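Local structure of capsid (Human calicivirus NLV/Boxer/2001/US, 4RDL) at residues 75-80 / 84-89; 119-124 / 161-166. The protein forms the protruding domain of a norovirus capsid protein, which dimerises and binds Lewis-type histo-blood group glycans, probably in attachment to host cells. One frame throughout, in Å; residues are numbered along the deposited sequence.

Contact 1: 75-80 / 84-89; sequences GRIFNN and YGVNLA
The ring of Phe-78 lies across the backbone of Gly-85, its hydrogen-bonded partner on the neighbouring antiparallel strand. This is the tightly packed part: Gly-85 CA stands 3.6 Å from the centroid of the Phe-78 ring and 20° off the ring normal, a CH-pi contact over the face, so the ring rests directly on the glycine backbone. With chi1 at 65°, CG of Phe-78 sits between its own backbone N and carbonyl carbon, which folds the ring over the glycine. Beneath the ring the peptides are joined by Phe-78 N to Gly-85 O, 2.8 Å, and by the return bond from Gly-85 N to Phe-78 O, 3.0 Å. Arg-76 and Asn-87 form the next such pair, and the Asn-87 amide comes obliquely to the ring, its ND2 3.4 Å from Phe-78 CD2. The solvent side is looser: Asn-87 is exposed, and the exposed Arg-76 chain leads away to bond Gly-165 O. On the other face Ile-77 CG1 meets Val-86 CG2 at 3.9 Å, an ordinary apolar contact but a more buried one, backed by Leu-154. Farther out on that face, the amide of exposed Asn-79 stacks over Tyr-84, OD1 above the ring centre and the planes 17° apart. The alternation of hydrogen-bonded and non-hydrogen-bonded pairs is that of an antiparallel ladder, and the short link between strands 72-80 and 83-89 makes it a beta hairpin of the protrusion domain.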
# COMPACT_ATOMS: atom_id res chain seq x y z
N GLY A 75 -6.92 0.08 16.88
CA GLY A 75 -7.22 0.40 18.27
C GLY A 75 -7.87 -0.73 19.01
O GLY A 75 -7.94 -1.86 18.52
N ARG A 76 -8.37 -0.42 20.20
CA ARG A 76 -8.95 -1.43 21.07
C ARG A 76 -10.46 -1.30 21.05
O ARG A 76 -11.00 -0.22 21.26
CB ARG A 76 -8.42 -1.28 22.50
CG ARG A 76 -8.67 -2.51 23.37
CD ARG A 76 -7.87 -2.44 24.68
NE ARG A 76 -6.44 -2.28 24.44
CZ ARG A 76 -5.60 -3.28 24.20
NH1 ARG A 76 -6.03 -4.53 24.22
NH2 ARG A 76 -4.32 -3.03 23.96
N ILE A 77 -11.13 -2.41 20.79
CA ILE A 77 -12.59 -2.41 20.77
C ILE A 77 -13.13 -2.37 22.20
O ILE A 77 -12.64 -3.07 23.08
CB ILE A 77 -13.13 -3.64 19.99
CG1 ILE A 77 -12.82 -3.46 18.50
CG2 ILE A 77 -14.64 -3.80 20.21
CD1 ILE A 77 -13.18 -4.65 17.62
N PHE A 78 -14.12 -1.51 22.42
CA PHE A 78 -14.76 -1.40 23.72
C PHE A 78 -16.26 -1.54 23.63
O PHE A 78 -16.85 -1.47 22.55
CB PHE A 78 -14.39 -0.07 24.39
CG PHE A 78 -14.90 1.16 23.68
CD1 PHE A 78 -16.21 1.59 23.84
CD2 PHE A 78 -14.04 1.93 22.90
CE1 PHE A 78 -16.67 2.74 23.21
CE2 PHE A 78 -14.49 3.07 22.27
CZ PHE A 78 -15.80 3.48 22.42
N ASN A 79 -16.89 -1.73 24.78
CA ASN A 79 -18.33 -1.77 24.90
C ASN A 79 -18.67 -1.02 26.17
O ASN A 79 -18.26 -1.42 27.27
CB ASN A 79 -18.83 -3.22 24.98
CG ASN A 79 -20.33 -3.32 25.21
OD1 ASN A 79 -21.12 -2.62 24.58
ND2 ASN A 79 -20.72 -4.21 26.11
N ASN A 80 -19.37 0.09 26.02
CA ASN A 80 -19.72 0.93 27.16
C ASN A 80 -21.07 1.58 26.97
O ASN A 80 -21.36 2.11 25.90
CB ASN A 80 -18.66 2.00 27.35
CG ASN A 80 -18.95 2.90 28.54
OD1 ASN A 80 -19.75 3.83 28.45
ND2 ASN A 80 -18.29 2.62 29.65
N TYR A 84 -20.80 -0.11 21.17
CA TYR A 84 -19.44 -0.53 20.87
C TYR A 84 -18.65 0.60 20.22
O TYR A 84 -19.22 1.53 19.66
CB TYR A 84 -19.45 -1.76 19.95
CG TYR A 84 -20.15 -2.96 20.55
CD1 TYR A 84 -19.43 -3.96 21.19
CD2 TYR A 84 -21.53 -3.08 20.48
CE1 TYR A 84 -20.07 -5.06 21.73
CE2 TYR A 84 -22.18 -4.17 21.03
CZ TYR A 84 -21.45 -5.15 21.66
OH TYR A 84 -22.09 -6.24 22.20
N GLY A 85 -17.33 0.51 20.31
CA GLY A 85 -16.48 1.51 19.70
C GLY A 85 -15.05 1.05 19.62
O GLY A 85 -14.71 -0.07 20.04
N VAL A 86 -14.20 1.91 19.08
CA VAL A 86 -12.76 1.69 19.09
C VAL A 86 -12.05 2.88 19.72
O VAL A 86 -12.33 4.04 19.38
CB VAL A 86 -12.21 1.44 17.66
CG1 VAL A 86 -10.69 1.41 17.67
CG2 VAL A 86 -12.77 0.14 17.09
N ASN A 87 -11.15 2.59 20.66
CA ASN A 87 -10.17 3.56 21.15
C ASN A 87 -8.98 3.53 20.21
O ASN A 87 -8.25 2.54 20.16
CB ASN A 87 -9.72 3.21 22.57
CG ASN A 87 -10.81 3.43 23.60
OD1 ASN A 87 -11.43 4.48 23.64
ND2 ASN A 87 -11.07 2.40 24.42
N LEU A 88 -8.79 4.62 19.48
CA LEU A 88 -7.83 4.65 18.38
C LEU A 88 -6.38 4.81 18.81
O LEU A 88 -6.07 5.45 19.82
CB LEU A 88 -8.18 5.78 17.41
CG LEU A 88 -9.52 5.67 16.67
CD1 LEU A 88 -9.91 7.00 16.03
CD2 LEU A 88 -9.45 4.56 15.62
N ALA A 89 -5.50 4.21 18.02
CA ALA A 89 -4.06 4.39 18.13
C ALA A 89 -3.49 4.62 16.73
O ALA A 89 -4.21 4.48 15.73
CB ALA A 89 -3.42 3.15 18.77

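Contact 2: 119-124 / 161-166; sequences FVKINP and DQFVGK
Strand 119-121 faces a 3-10 turn at 161-163 that continues into a type II beta turn from Phe-163 to Lys-166, with Lys-121 CA and Lys-166 CA, the nearest such pair, 6.8 Å apart. The buried part is a T-shaped aromatic pair: Phe-119 points its edge at the face of Phe-163, centroids 4.8 Å apart and planes at 85°. Phe-119 CE1 stands over the centre of the Phe-163 ring, while Gln-162 CG covers the opposite face. Lys-121 comes in at the rim of the same ring, its CG 3.8 Å from Phe-163 CD1 and close to the ring plane. Beyond this the Lys-121 chain bends at chi3 (-65°), and NZ reaches two waters. The first, 2.9 Å from Lys-121 NZ, also lies near Gln-162 O and OE1; the second links Lys-121 NZ to Gln-162 OE1, 2.8 Å from that oxygen. Lys-166 CG touches Lys-121 CD at 4.2 Å, and Lys-121 NZ lies 5.6 Å from Lys-166 NZ. Glu-126 forms salt bridges to both amines through its two carboxylate oxygens, probably offsetting their like charges. The chemistry thus implies an apolar, aromatic interior bordered by a polar rim in which solvent and a shared carboxylate join strand to turn.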
# COMPACT_ATOMS: atom_id res chain seq x y z
N PHE A 119 -11.57 -6.33 9.79
CA PHE A 119 -10.54 -6.20 10.81
C PHE A 119 -9.98 -7.53 11.27
O PHE A 119 -10.59 -8.59 11.10
CB PHE A 119 -11.02 -5.37 12.01
CG PHE A 119 -12.12 -6.02 12.81
CD1 PHE A 119 -11.82 -6.96 13.80
CD2 PHE A 119 -13.45 -5.68 12.60
CE1 PHE A 119 -12.83 -7.54 14.55
CE2 PHE A 119 -14.46 -6.26 13.35
CZ PHE A 119 -14.15 -7.19 14.32
N VAL A 120 -8.79 -7.46 11.87
CA VAL A 120 -8.15 -8.62 12.47
C VAL A 120 -7.54 -8.23 13.81
O VAL A 120 -7.04 -7.12 13.98
CB VAL A 120 -7.04 -9.20 11.56
CG1 VAL A 120 -7.65 -9.78 10.27
CG2 VAL A 120 -5.97 -8.16 11.24
N LYS A 121 -7.58 -9.16 14.76
CA LYS A 121 -6.80 -9.00 15.98
C LYS A 121 -5.32 -8.88 15.61
O LYS A 121 -4.86 -9.53 14.66
CB LYS A 121 -7.03 -10.18 16.93
CG LYS A 121 -8.45 -10.24 17.46
CD LYS A 121 -8.59 -11.25 18.60
CE LYS A 121 -8.33 -12.67 18.13
NZ LYS A 121 -8.61 -13.67 19.23
N ILE A 122 -4.58 -8.05 16.34
CA ILE A 122 -3.19 -7.77 15.97
C ILE A 122 -2.17 -8.06 17.08
O ILE A 122 -0.97 -8.00 16.84
CB ILE A 122 -3.06 -6.31 15.41
CG1 ILE A 122 -1.77 -6.14 14.58
CG2 ILE A 122 -3.19 -5.28 16.53
CD1 ILE A 122 -1.69 -7.06 13.38
N ASN A 123 -2.64 -8.38 18.28
CA ASN A 123 -1.74 -8.82 19.34
C ASN A 123 -1.25 -10.24 19.03
O ASN A 123 -2.06 -11.15 18.85
CB ASN A 123 -2.47 -8.79 20.69
CG ASN A 123 -1.56 -9.03 21.88
OD1 ASN A 123 -0.52 -9.67 21.77
ND2 ASN A 123 -1.97 -8.54 23.03
N PRO A 124 0.08 -10.44 18.98
CA PRO A 124 0.58 -11.79 18.66
C PRO A 124 0.02 -12.88 19.57
O PRO A 124 -0.14 -14.02 19.11
CB PRO A 124 2.09 -11.66 18.83
CG PRO A 124 2.38 -10.22 18.67
CD PRO A 124 1.16 -9.45 19.10
N ASP A 161 -18.68 -9.05 20.38
CA ASP A 161 -18.40 -9.37 21.78
C ASP A 161 -17.05 -10.04 22.00
O ASP A 161 -16.35 -9.73 22.97
CB ASP A 161 -19.52 -10.22 22.38
CG ASP A 161 -20.74 -9.40 22.74
OD1 ASP A 161 -20.57 -8.21 23.09
OD2 ASP A 161 -21.86 -9.94 22.66
N GLN A 162 -16.69 -10.96 21.11
CA GLN A 162 -15.46 -11.72 21.30
C GLN A 162 -14.24 -10.81 21.17
O GLN A 162 -13.13 -11.19 21.56
CB GLN A 162 -15.35 -12.87 20.30
CG GLN A 162 -15.13 -12.45 18.86
CD GLN A 162 -14.46 -13.54 18.03
OE1 GLN A 162 -13.40 -14.06 18.41
NE2 GLN A 162 -15.06 -13.88 16.90
N PHE A 163 -14.45 -9.61 20.63
CA PHE A 163 -13.35 -8.68 20.39
C PHE A 163 -13.24 -7.56 21.42
O PHE A 163 -12.29 -6.78 21.39
CB PHE A 163 -13.45 -8.08 18.98
CG PHE A 163 -13.39 -9.11 17.89
CD1 PHE A 163 -12.20 -9.77 17.62
CD2 PHE A 163 -14.51 -9.43 17.15
CE1 PHE A 163 -12.12 -10.72 16.62
CE2 PHE A 163 -14.45 -10.38 16.15
CZ PHE A 163 -13.26 -11.03 15.88
N VAL A 164 -14.20 -7.48 22.32
CA VAL A 164 -14.15 -6.44 23.34
C VAL A 164 -12.90 -6.63 24.19
O VAL A 164 -12.64 -7.72 24.71
CB VAL A 164 -15.42 -6.43 24.22
CG1 VAL A 164 -15.24 -5.48 25.40
CG2 VAL A 164 -16.62 -6.02 23.38
N GLY A 165 -12.11 -5.57 24.30
CA GLY A 165 -10.86 -5.61 25.02
C GLY A 165 -9.66 -5.96 24.16
O GLY A 165 -8.53 -5.90 24.64
N LYS A 166 -9.90 -6.31 22.90
CA LYS A 166 -8.83 -6.74 22.01
C LYS A 166 -8.39 -5.63 21.06
O LYS A 166 -9.21 -4.83 20.61
CB LYS A 166 -9.27 -7.94 21.15
CG LYS A 166 -9.92 -9.08 21.91
CD LYS A 166 -8.95 -9.76 22.84
CE LYS A 166 -9.56 -11.06 23.36
NZ LYS A 166 -8.78 -11.65 24.48
O HOH W 1 -11.35 -13.10 19.91
O HOH W 2 -10.90 -14.80 17.32

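Both contacts reach the same sheet, their centres 10 Å apart: contact 1 lies within it, and contact 2 sets a loop against one of its strands. Contact 1 pairs neighbouring strands through regular backbone bonds and buries 538 Å²; contact 2 works through side chains and water, burying 230 Å². Each is partly buried, with an apolar portion and a polar border. The 161-166 turn touches both: Gly-165 N lies 2.8 Å from Ile-77 O, a probable hydrogen bond, and Asp-161 OD1 lies 2.6 Å from Tyr-84 OH, another. Ile-77 also packs on Phe-163, so the apolar sides adjoin. Near the dimer partner, Val-120 of contact 2 packs on Thr-173 of the second subunit, whereas contact 1 touches no other chain of the assembly.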